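Local coordinates for protein molinate hydrolase (PDB 4WGX) that probably hydrolyses carbon-nitrogen bonds other than peptide bonds, as a metal-dependent member of the amidohydrolase family named for its substrate, the herbicide molinate, at residues His251-Glu256 and Met269-Met274; Ile210-His215 and Pro225-Ser230. All blocks are in the same frame, centred on the assembly; numbering follows the deposited sequence.

Contact 1. Residues His251-Glu256 and Met269-Met274; sequences HTTSLE and MIHATM
His251 and His271 bring their imidazoles together, with ND1 of His251 3.2 Å from CE1 of His271. The approach is oblique, with the planes at 81°. His251 carries its ring there with CG anti to the backbone N (chi1 162°), while NE2 is hydrogen-bonded to the carbonyl oxygen of Asp214. The rim of the His271 ring also meets the backbone: its ND1 gives a weak, bent bond to Thr252 O (3.1 Å, 123° at the hydrogen). Both histidines are zinc ligands in a crystal structure of this protein, though no metal is bound to them in this chain. They sit at the C-terminal ends of strands 248-251 and 268-270, neighbours in a beta-alpha-beta unit joined by helix 255-263, where TIM-barrel amidohydrolases keep their metal ligands. With an alanine in place of His251, the His271 ring would probably lose its neighbour, the Asp214 carbonyl its donor and the site a ligand. Two waters bridge the segments. Thr252 OG1 suits this place because a hydroxyl can both give and take: it donates to one water, 2.7 Å away, which donates on to Ala272 O and Met274 O, and accepts from the other, which also donates to Ile270 O. Apolar contact comes from Met274, whose bent chain lays CE 3.9 Å from Thr253 CB; Met274 O also takes a CA-H...O contact from Thr253 CA.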
loop_
_atom_site.group_PDB
_atom_site.type_symbol
_atom_site.label_atom_id
_atom_site.label_comp_id
_atom_site.label_asym_id
_atom_site.label_seq_id
_atom_site.Cartn_x
_atom_site.Cartn_y
_atom_site.Cartn_z
ATOM N N HIS A 251 -28.568 2.998 -9.632
ATOM C CA HIS A 251 -27.562 2.098 -9.093
ATOM C C HIS A 251 -27.807 1.978 -7.592
ATOM O O HIS A 251 -27.778 2.967 -6.887
ATOM C CB HIS A 251 -26.160 2.626 -9.397
ATOM C CG HIS A 251 -25.078 2.037 -8.550
ATOM N ND1 HIS A 251 -24.394 0.892 -8.900
ATOM C CD2 HIS A 251 -24.537 2.450 -7.379
ATOM C CE1 HIS A 251 -23.486 0.626 -7.983
ATOM N NE2 HIS A 251 -23.551 1.554 -7.050
ATOM N N THR A 252 -28.066 0.763 -7.122
ATOM C CA THR A 252 -28.291 0.498 -5.710
ATOM C C THR A 252 -27.505 -0.714 -5.250
ATOM O O THR A 252 -27.275 -1.633 -6.019
ATOM C CB THR A 252 -29.795 0.266 -5.388
ATOM O OG1 THR A 252 -30.296 -0.859 -6.114
ATOM C CG2 THR A 252 -30.608 1.480 -5.720
ATOM N N THR A 253 -27.126 -0.712 -3.977
ATOM C CA THR A 253 -26.303 -1.765 -3.387
ATOM C C THR A 253 -26.735 -2.067 -1.957
ATOM O O THR A 253 -25.987 -2.661 -1.201
ATOM C CB THR A 253 -24.806 -1.389 -3.376
ATOM O OG1 THR A 253 -24.618 -0.182 -2.633
ATOM C CG2 THR A 253 -24.278 -1.199 -4.787
ATOM N N SER A 254 -27.939 -1.635 -1.589
ATOM C CA SER A 254 -28.506 -1.917 -0.271
ATOM C C SER A 254 -30.014 -2.096 -0.379
ATOM O O SER A 254 -30.627 -1.675 -1.353
ATOM C CB SER A 254 -28.184 -0.804 0.727
ATOM O OG SER A 254 -28.843 0.396 0.400
ATOM N N LEU A 255 -30.607 -2.728 0.627
ATOM C CA LEU A 255 -32.053 -2.879 0.688
ATOM C C LEU A 255 -32.760 -1.529 0.669
ATOM O O LEU A 255 -33.794 -1.347 0.008
ATOM C CB LEU A 255 -32.449 -3.647 1.941
ATOM C CG LEU A 255 -31.990 -5.098 2.018
ATOM C CD1 LEU A 255 -32.340 -5.690 3.378
ATOM C CD2 LEU A 255 -32.607 -5.909 0.921
ATOM N N GLU A 256 -32.193 -0.576 1.393
ATOM C CA GLU A 256 -32.803 0.731 1.517
ATOM C C GLU A 256 -32.626 1.550 0.244
ATOM O O GLU A 256 -33.491 2.351 -0.104
ATOM C CB GLU A 256 -32.228 1.471 2.726
ATOM C CG GLU A 256 -32.872 1.073 4.050
ATOM C CD GLU A 256 -34.392 1.206 4.027
ATOM O OE1 GLU A 256 -34.894 2.341 4.101
ATOM O OE2 GLU A 256 -35.074 0.170 3.932
ATOM N N MET A 269 -33.896 -0.717 -12.569
ATOM C CA MET A 269 -33.051 -0.768 -11.391
ATOM C C MET A 269 -31.902 -1.741 -11.620
ATOM O O MET A 269 -32.111 -2.942 -11.681
ATOM C CB MET A 269 -33.903 -1.153 -10.181
ATOM C CG MET A 269 -34.796 -0.003 -9.743
ATOM S SD MET A 269 -36.074 -0.398 -8.570
ATOM C CE MET A 269 -36.964 -1.658 -9.448
ATOM N N ILE A 270 -30.692 -1.208 -11.772
ATOM C CA ILE A 270 -29.532 -2.022 -12.117
ATOM C C ILE A 270 -29.015 -2.757 -10.891
ATOM O O ILE A 270 -28.955 -2.202 -9.797
ATOM C CB ILE A 270 -28.403 -1.184 -12.739
ATOM C CG1 ILE A 270 -28.925 -0.385 -13.936
ATOM C CG2 ILE A 270 -27.265 -2.082 -13.170
ATOM C CD1 ILE A 270 -29.397 -1.223 -15.092
ATOM N N HIS A 271 -28.600 -3.998 -11.127
ATOM C CA HIS A 271 -28.389 -5.027 -10.108
ATOM C C HIS A 271 -29.175 -4.789 -8.816
ATOM O O HIS A 271 -28.610 -4.586 -7.744
ATOM C CB HIS A 271 -26.890 -5.213 -9.801
ATOM C CG HIS A 271 -26.113 -3.950 -9.619
ATOM N ND1 HIS A 271 -26.350 -3.062 -8.589
ATOM C CD2 HIS A 271 -25.048 -3.463 -10.296
ATOM C CE1 HIS A 271 -25.491 -2.063 -8.672
ATOM N NE2 HIS A 271 -24.690 -2.280 -9.696
ATOM N N ALA A 272 -30.494 -4.873 -8.958
ATOM C CA ALA A 272 -31.467 -4.720 -7.882
ATOM C C ALA A 272 -31.313 -5.729 -6.742
ATOM O O ALA A 272 -31.709 -5.449 -5.622
ATOM C CB ALA A 272 -32.876 -4.822 -8.472
ATOM N N THR A 273 -30.777 -6.907 -7.044
ATOM C CA THR A 273 -30.603 -7.972 -6.054
ATOM C C THR A 273 -29.234 -7.922 -5.352
ATOM O O THR A 273 -28.883 -8.808 -4.580
ATOM C CB THR A 273 -30.782 -9.348 -6.704
ATOM O OG1 THR A 273 -29.932 -9.450 -7.845
ATOM C CG2 THR A 273 -32.219 -9.544 -7.125
ATOM N N MET A 274 -28.464 -6.886 -5.647
ATOM C CA MET A 274 -27.229 -6.602 -4.930
ATOM C C MET A 274 -27.578 -5.744 -3.720
ATOM O O MET A 274 -27.748 -4.537 -3.848
ATOM C CB MET A 274 -26.235 -5.879 -5.846
ATOM C CG MET A 274 -24.852 -6.465 -5.913
ATOM S SD MET A 274 -23.667 -5.199 -5.462
ATOM C CE MET A 274 -23.940 -5.211 -3.687
HETATM O O HOH W 1 -30.079 -3.213 -4.753
HETATM O O HOH W 2 -30.757 -0.182 -8.725
#

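Contact 2. Residues Ile210-His215 and Pro225-Ser230; sequences IAVTDH and PYFTFS
Thr228 points toward the 210-215 segment and engages its backbone twice. Its hydroxyl donates to Ala211 O at 2.9 Å, coming from above the carbonyl plane, and its own N-H, likewise from above, makes a fairly straight bond to Val212 O (3.1 Å, 162°). With chi1 at -58°, OG1 stands beside the backbone N, which lets both donors work on successive carbonyls; threonine fits because its short branched side chain carries a donor close to the main chain. Val212 O is served further by a water that donates to it and accepts from Phe229 N, and Phe227 CA adds a CA-H...O contact. These bonds fasten the loop ahead of helix 231-243 to the end of strand 208-211, where an inverse gamma turn is centred on Ala211, at the metal-site end of the barrel strands; a single bridge, Thr213 with Phe227, pairs the backbones. At the far end Asp214 OD1 accepts the N-H of Tyr226 in a short, nearly straight bond of 2.7 Å, met on the anti side but 35° out of the carboxylate plane. Asp214 OD2 takes the N-H of Leu216, so each carboxylate oxygen holds a backbone donor, a task aspartate's short side chain suits. Asp214 N returns a weak bond to Tyr226 O. Apolar groups flank the polar row: Val212 CG1 rests 3.8 Å from Phe227 CE2, and Ile210 CG2 4.3 Å from Phe229 CE2.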
loop_
_atom_site.group_PDB
_atom_site.type_symbol
_atom_site.label_atom_id
_atom_site.label_comp_id
_atom_site.label_asym_id
_atom_site.label_seq_id
_atom_site.Cartn_x
_atom_site.Cartn_y
_atom_site.Cartn_z
ATOM N N ILE A 210 -28.587 7.264 -11.982
ATOM C CA ILE A 210 -28.212 7.933 -10.751
ATOM C C ILE A 210 -27.624 6.935 -9.745
ATOM O O ILE A 210 -28.156 5.846 -9.548
ATOM C CB ILE A 210 -29.426 8.650 -10.138
ATOM C CG1 ILE A 210 -29.898 9.751 -11.088
ATOM C CG2 ILE A 210 -29.079 9.232 -8.788
ATOM C CD1 ILE A 210 -31.191 10.402 -10.699
ATOM N N ALA A 211 -26.504 7.314 -9.136
ATOM C CA ALA A 211 -25.909 6.526 -8.065
ATOM C C ALA A 211 -26.666 6.771 -6.776
ATOM O O ALA A 211 -26.297 7.642 -6.016
ATOM C CB ALA A 211 -24.447 6.882 -7.890
ATOM N N VAL A 212 -27.731 6.016 -6.537
ATOM C CA VAL A 212 -28.516 6.187 -5.323
ATOM C C VAL A 212 -27.639 5.848 -4.126
ATOM O O VAL A 212 -27.602 6.575 -3.138
ATOM C CB VAL A 212 -29.777 5.309 -5.323
ATOM C CG1 VAL A 212 -30.499 5.400 -3.995
ATOM C CG2 VAL A 212 -30.704 5.713 -6.447
ATOM N N THR A 213 -26.928 4.738 -4.239
ATOM C CA THR A 213 -25.953 4.358 -3.242
ATOM C C THR A 213 -24.540 4.500 -3.784
ATOM O O THR A 213 -24.324 4.873 -4.932
ATOM C CB THR A 213 -26.174 2.926 -2.759
ATOM O OG1 THR A 213 -26.027 2.029 -3.856
ATOM C CG2 THR A 213 -27.554 2.771 -2.165
ATOM N N ASP A 214 -23.581 4.203 -2.927
ATOM C CA ASP A 214 -22.177 4.360 -3.243
ATOM C C ASP A 214 -21.677 3.319 -4.219
ATOM O O ASP A 214 -22.332 2.331 -4.508
ATOM C CB ASP A 214 -21.352 4.265 -1.966
ATOM C CG ASP A 214 -21.370 2.883 -1.398
ATOM O OD1 ASP A 214 -22.364 2.539 -0.738
ATOM O OD2 ASP A 214 -20.421 2.128 -1.671
ATOM N N HIS A 215 -20.464 3.548 -4.682
ATOM C CA HIS A 215 -19.763 2.612 -5.530
ATOM C C HIS A 215 -18.406 2.255 -4.885
ATOM O O HIS A 215 -17.381 2.194 -5.555
ATOM C CB HIS A 215 -19.602 3.231 -6.917
ATOM C CG HIS A 215 -19.161 2.272 -7.964
ATOM N ND1 HIS A 215 -17.833 2.025 -8.228
ATOM C CD2 HIS A 215 -19.866 1.525 -8.839
ATOM C CE1 HIS A 215 -17.740 1.146 -9.207
ATOM N NE2 HIS A 215 -18.960 0.832 -9.596
ATOM N N PRO A 225 -22.774 -0.138 2.888
ATOM C CA PRO A 225 -23.300 0.785 1.879
ATOM C C PRO A 225 -23.665 2.164 2.415
ATOM O O PRO A 225 -23.984 2.313 3.591
ATOM C CB PRO A 225 -24.549 0.066 1.375
ATOM C CG PRO A 225 -24.987 -0.758 2.521
ATOM C CD PRO A 225 -23.735 -1.208 3.200
ATOM N N TYR A 226 -23.605 3.156 1.533
ATOM C CA TYR A 226 -24.013 4.521 1.836
ATOM C C TYR A 226 -25.077 5.011 0.862
ATOM O O TYR A 226 -25.385 4.338 -0.107
ATOM C CB TYR A 226 -22.826 5.470 1.766
ATOM C CG TYR A 226 -21.697 5.161 2.714
ATOM C CD1 TYR A 226 -20.670 4.307 2.352
ATOM C CD2 TYR A 226 -21.652 5.739 3.967
ATOM C CE1 TYR A 226 -19.647 4.025 3.219
ATOM C CE2 TYR A 226 -20.633 5.471 4.831
ATOM C CZ TYR A 226 -19.633 4.616 4.453
ATOM O OH TYR A 226 -18.610 4.361 5.312
ATOM N N PHE A 227 -25.627 6.191 1.128
ATOM C CA PHE A 227 -26.357 6.939 0.124
ATOM C C PHE A 227 -25.478 8.059 -0.377
ATOM O O PHE A 227 -24.829 8.741 0.394
ATOM C CB PHE A 227 -27.673 7.478 0.674
ATOM C CG PHE A 227 -28.760 6.458 0.726
ATOM C CD1 PHE A 227 -28.832 5.556 1.755
ATOM C CD2 PHE A 227 -29.702 6.396 -0.270
ATOM C CE1 PHE A 227 -29.820 4.616 1.786
ATOM C CE2 PHE A 227 -30.700 5.468 -0.233
ATOM C CZ PHE A 227 -30.761 4.578 0.790
ATOM N N THR A 228 -25.458 8.229 -1.690
ATOM C CA THR A 228 -24.701 9.281 -2.333
ATOM C C THR A 228 -25.256 10.670 -2.020
ATOM O O THR A 228 -24.510 11.626 -1.844
ATOM C CB THR A 228 -24.694 9.051 -3.841
ATOM O OG1 THR A 228 -24.134 7.766 -4.098
ATOM C CG2 THR A 228 -23.917 10.121 -4.581
ATOM N N PHE A 229 -26.571 10.769 -1.940
ATOM C CA PHE A 229 -27.234 12.053 -1.805
ATOM C C PHE A 229 -28.224 12.023 -0.661
ATOM O O PHE A 229 -28.722 10.968 -0.292
ATOM C CB PHE A 229 -27.974 12.425 -3.101
ATOM C CG PHE A 229 -27.097 12.510 -4.318
ATOM C CD1 PHE A 229 -26.214 13.551 -4.489
ATOM C CD2 PHE A 229 -27.191 11.557 -5.314
ATOM C CE1 PHE A 229 -25.440 13.629 -5.615
ATOM C CE2 PHE A 229 -26.423 11.634 -6.430
ATOM C CZ PHE A 229 -25.553 12.666 -6.589
ATOM N N SER A 230 -28.516 13.187 -0.101
ATOM C CA SER A 230 -29.708 13.331 0.724
ATOM C C SER A 230 -30.909 13.076 -0.173
ATOM O O SER A 230 -30.815 13.207 -1.384
ATOM C CB SER A 230 -29.795 14.713 1.353
ATOM O OG SER A 230 -30.097 15.700 0.387
HETATM O O HOH W 3 -28.604 8.871 -2.807
#

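How the contacts relate
Both contacts are buried, and they adjoin: strands 208-211 and 248-251 are neighbours in one parallel sheet, with Ile210 O probably accepting from His251 N and the hydroxyls of Thr213 and Thr253 in a probable hydrogen bond. Contact 1 joins two successive strands at their ends; contact 2 ties one strand's exit to a loop that leads into helix 231-243. Their chemistry differs accordingly. Contact 1 meets through imidazoles and bridging waters, with one weak direct bond, consistent with the zinc-binding role of its histidines, whereas contact 2 relies mainly on direct bonds to the backbone, with one bridging water. Both reach the second subunit, where Glu256 of contact 1 meets Ser230 of that neighbouring chain.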